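Local coordinates for beta-lactamase inhibitory protein BLIP-I (Streptomyces exfoliatus, PDB 3GMV), which probably binds class A beta-lactamases and blocks their activity, at residues 34-38 with 39-43; 98-102 with 103-107. All coordinates share one frame; numbering follows the deposited sequence.

Contact 1 of 2, residues 34-38 with 39-43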
loop_
_atom_site.group_PDB
_atom_site.type_symbol
_atom_site.label_atom_id
_atom_site.label_comp_id
_atom_site.label_asym_id
_atom_site.label_seq_id
_atom_site.Cartn_x
_atom_site.Cartn_y
_atom_site.Cartn_z
ATOM N N GLY A 34 6.393 -21.039 2.216
ATOM C CA GLY A 34 5.117 -21.350 2.857
ATOM C C GLY A 34 3.993 -20.624 2.130
ATOM O O GLY A 34 3.971 -20.532 0.915
ATOM N N VAL A 35 3.032 -20.093 2.873
ATOM C CA VAL A 35 1.913 -19.385 2.256
ATOM C C VAL A 35 2.306 -18.097 1.508
ATOM O O VAL A 35 1.534 -17.584 0.706
ATOM C CB VAL A 35 0.833 -19.054 3.328
ATOM C CG1 VAL A 35 0.258 -20.317 3.876
ATOM C CG2 VAL A 35 1.458 -18.234 4.435
ATOM N N ILE A 36 3.491 -17.555 1.804
ATOM C CA ILE A 36 4.023 -16.366 1.105
ATOM C C ILE A 36 4.443 -16.693 -0.313
ATOM O O ILE A 36 4.481 -15.806 -1.171
ATOM C CB ILE A 36 5.250 -15.789 1.883
ATOM C CG1 ILE A 36 4.807 -15.381 3.275
ATOM C CG2 ILE A 36 5.890 -14.563 1.201
ATOM C CD1 ILE A 36 6.011 -15.246 4.268
ATOM N N GLY A 37 4.799 -17.956 -0.550
ATOM C CA GLY A 37 5.231 -18.397 -1.884
ATOM C C GLY A 37 6.513 -17.714 -2.328
ATOM O O GLY A 37 7.382 -17.470 -1.505
ATOM N N ASP A 38 6.620 -17.401 -3.624
ATOM C CA ASP A 38 7.844 -16.815 -4.182
ATOM C C ASP A 38 8.088 -15.379 -3.674
ATOM O O ASP A 38 9.153 -14.797 -3.915
ATOM C CB ASP A 38 7.776 -16.788 -5.709
ATOM C CG ASP A 38 7.888 -18.187 -6.328
ATOM O OD1 ASP A 38 8.211 -19.139 -5.617
ATOM O OD2 ASP A 38 7.647 -18.306 -7.533
ATOM N N SER A 39 7.100 -14.806 -2.990
ATOM C CA SER A 39 7.169 -13.407 -2.567
ATOM C C SER A 39 7.990 -13.209 -1.286
ATOM O O SER A 39 8.573 -14.156 -0.762
ATOM C CB SER A 39 5.753 -12.858 -2.416
ATOM O OG SER A 39 5.098 -12.867 -3.708
ATOM N N ILE A 40 8.072 -11.969 -0.805
ATOM C CA ILE A 40 8.745 -11.715 0.470
ATOM C C ILE A 40 7.782 -10.957 1.321
ATOM O O ILE A 40 7.111 -10.057 0.814
ATOM C CB ILE A 40 10.007 -10.807 0.240
ATOM C CG1 ILE A 40 11.072 -11.578 -0.561
ATOM C CG2 ILE A 40 10.582 -10.351 1.575
ATOM C CD1 ILE A 40 12.260 -10.722 -1.050
ATOM N N LEU A 41 7.765 -11.231 2.627
ATOM C CA LEU A 41 6.939 -10.456 3.550
ATOM C C LEU A 41 7.832 -10.105 4.736
ATOM O O LEU A 41 8.541 -10.981 5.254
ATOM C CB LEU A 41 5.788 -11.335 4.049
ATOM C CG LEU A 41 4.720 -10.746 4.969
ATOM C CD1 LEU A 41 4.010 -9.629 4.254
ATOM C CD2 LEU A 41 3.717 -11.856 5.348
ATOM N N CYS A 42 7.822 -8.838 5.137
ATOM C CA CYS A 42 8.650 -8.367 6.264
ATOM C C CYS A 42 7.733 -7.623 7.239
ATOM O O CYS A 42 6.953 -6.772 6.830
ATOM C CB CYS A 42 9.757 -7.415 5.782
ATOM S SG CYS A 42 10.773 -8.016 4.366
ATOM N N PHE A 43 7.844 -7.946 8.527
ATOM C CA PHE A 43 7.044 -7.307 9.586
ATOM C C PHE A 43 7.928 -6.366 10.392
ATOM O O PHE A 43 9.081 -6.671 10.628
ATOM C CB PHE A 43 6.440 -8.370 10.512
ATOM C CG PHE A 43 5.256 -9.102 9.930
ATOM C CD1 PHE A 43 3.981 -8.566 10.002
ATOM C CD2 PHE A 43 5.421 -10.347 9.316
ATOM C CE1 PHE A 43 2.883 -9.243 9.475
ATOM C CE2 PHE A 43 4.330 -11.028 8.786
ATOM C CZ PHE A 43 3.059 -10.473 8.862
#
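S39 meets I36 where a type II' beta turn, I36 to S39, leads the chain into strand 40-43 of the antiparallel sheet. The turn assignment rests on G37, with its positive phi of 64°, and D38 at its corners, and on a weak backbone bond from S39 N to I36 O at 3.3 Å, with 148° at the hydrogen. The same carbonyl oxygen lies 3.4 Å from S39 CB. S39 OG sits beside its own backbone N and is hydrogen-bonded to S56 OG of strand 52-57, while T32 OG1, earlier in the chain, lies within hydrogen-bonding reach of both S39 O and G37 O, and its single proton must be shared or alternate between them. I40 has its CB directed away from the turn, and its side chain packs on F17, V20 and W21 of helix 17-24; its backbone N lies 3.9 Å from I36 CG2. L41 points back toward the turn, and its side chain crosses that of I36 at about a right angle. CG1 of I36 lies beside the backbone N, which leaves CG2 anti to that N, beside the carbonyl carbon. The two branches divide the contact: CG2 rests 3.3 Å from S39 O, and CD1 reaches L41 CB at 3.9 Å.

Contact 2 of 2, residues 98-102 with 103-107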
loop_
_atom_site.group_PDB
_atom_site.type_symbol
_atom_site.label_atom_id
_atom_site.label_comp_id
_atom_site.label_asym_id
_atom_site.label_seq_id
_atom_site.Cartn_x
_atom_site.Cartn_y
_atom_site.Cartn_z
ATOM N N ALA A 98 -9.851 16.431 -4.603
ATOM C CA ALA A 98 -10.714 17.592 -4.390
ATOM C C ALA A 98 -11.918 17.205 -3.551
ATOM O O ALA A 98 -12.492 18.059 -2.868
ATOM C CB ALA A 98 -11.177 18.205 -5.753
ATOM N N ALA A 99 -12.302 15.920 -3.594
ATOM C CA ALA A 99 -13.448 15.414 -2.779
ATOM C C ALA A 99 -13.048 14.915 -1.398
ATOM O O ALA A 99 -13.801 15.060 -0.434
ATOM C CB ALA A 99 -14.168 14.291 -3.523
ATOM N N VAL A 100 -11.854 14.337 -1.289
ATOM C CA VAL A 100 -11.429 13.656 -0.071
ATOM C C VAL A 100 -10.154 14.319 0.403
ATOM O O VAL A 100 -9.272 14.590 -0.416
ATOM C CB VAL A 100 -11.097 12.146 -0.372
ATOM C CG1 VAL A 100 -10.489 11.452 0.846
ATOM C CG2 VAL A 100 -12.352 11.379 -0.820
ATOM N N PRO A 101 -10.017 14.560 1.710
ATOM C CA PRO A 101 -8.735 15.209 2.131
ATOM C C PRO A 101 -7.555 14.203 2.129
ATOM O O PRO A 101 -7.537 13.232 2.926
ATOM C CB PRO A 101 -9.042 15.732 3.541
ATOM C CG PRO A 101 -10.193 14.875 4.041
ATOM C CD PRO A 101 -10.985 14.443 2.809
ATOM N N LYS A 102 -6.595 14.419 1.224
ATOM C CA LYS A 102 -5.495 13.485 1.088
ATOM C C LYS A 102 -4.698 13.315 2.378
ATOM O O LYS A 102 -4.095 12.254 2.610
ATOM C CB LYS A 102 -4.570 13.879 -0.080
ATOM C CG LYS A 102 -3.705 12.720 -0.533
ATOM C CD LYS A 102 -2.924 13.060 -1.801
ATOM C CE LYS A 102 -1.577 12.360 -1.827
ATOM N NZ LYS A 102 -1.698 10.984 -2.278
ATOM N N ASP A 103 -4.687 14.334 3.240
ATOM C CA ASP A 103 -3.975 14.184 4.517
ATOM C C ASP A 103 -4.666 13.156 5.412
ATOM O O ASP A 103 -4.132 12.781 6.457
ATOM C CB ASP A 103 -3.877 15.521 5.284
ATOM C CG ASP A 103 -2.815 16.456 4.730
ATOM O OD1 ASP A 103 -1.970 16.027 3.922
ATOM O OD2 ASP A 103 -2.842 17.645 5.119
ATOM N N SER A 104 -5.876 12.707 5.027
ATOM C CA SER A 104 -6.537 11.651 5.809
ATOM C C SER A 104 -6.152 10.262 5.345
ATOM O O SER A 104 -6.764 9.305 5.798
ATOM C CB SER A 104 -8.074 11.770 5.739
ATOM O OG SER A 104 -8.710 10.884 6.651
ATOM N N CYS A 105 -5.179 10.165 4.425
ATOM C CA CYS A 105 -4.896 8.923 3.708
ATOM C C CYS A 105 -3.401 8.605 3.632
ATOM O O CYS A 105 -2.549 9.505 3.696
ATOM C CB CYS A 105 -5.396 9.004 2.281
ATOM S SG CYS A 105 -7.136 9.619 2.146
ATOM N N VAL A 106 -3.100 7.332 3.447
ATOM C CA VAL A 106 -1.726 6.910 3.255
ATOM C C VAL A 106 -1.726 5.841 2.183
ATOM O O VAL A 106 -2.771 5.260 1.884
ATOM C CB VAL A 106 -1.134 6.268 4.541
ATOM C CG1 VAL A 106 -1.119 7.263 5.688
ATOM C CG2 VAL A 106 -1.887 4.950 4.900
ATOM N N SER A 107 -0.533 5.536 1.654
ATOM C CA SER A 107 -0.407 4.425 0.714
ATOM C C SER A 107 -0.329 3.060 1.359
ATOM O O SER A 107 0.445 2.833 2.312
ATOM C CB SER A 107 0.784 4.646 -0.231
ATOM O OG SER A 107 0.871 3.597 -1.188
#
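P101 and K102 offer their carbonyls to S104 and C105 as the backbone leaves helix 93-99 and turns into strand 105-111. V100 is the first residue to abandon helical angles, and P101 is also extended, before K102, D103 and S104 coil into a short 3-10 segment. Two i to i+3 bonds are the evidence for that coil: S104 N to P101 O at 2.7 Å, with 157° at the hydrogen, and C105 N to K102 O at 3.0 Å. This helix-to-strand connection belongs to the alpha/beta sandwich of BLIP-I, and C105, disulfide-bonded to C127, joins its end to the adjacent strand 122-128. Among the side chains, C105 SG turns back beside its own backbone N (chi1 -48°), where it lies 4.0 Å from V100 CG1 and 3.7 Å from P101 O. S104 CB comes 3.2 Å from P101 O and 4.1 Å from CG of the proline ring. With its hydroxyl anti to the backbone N, S104 is hydrogen-bonded through OG to S78 N in a neighbouring loop. The K102 side chain packs on W97 of helix 93-99.

Contact 1 precedes contact 2 along the chain. Their centres are 30 Å apart, on opposite sides of the chain's centre, and their nearest atoms remain about 12 Å apart, so neither touches the other. One antiparallel sheet links them: residues 34-43 lead into strand 40-43, next to the outermost strand 30-31, whereas residues 98-107 lead into the more central strand 105-111. Strands 52-57 and 63-69 lie between the two in the sheet order. Each contact also holds one cysteine of a disulfide between neighbouring strands, which in contact 1 is C42, paired with C30. A beta turn and a helix-to-strand connection thus lead into separate parts of one sheet.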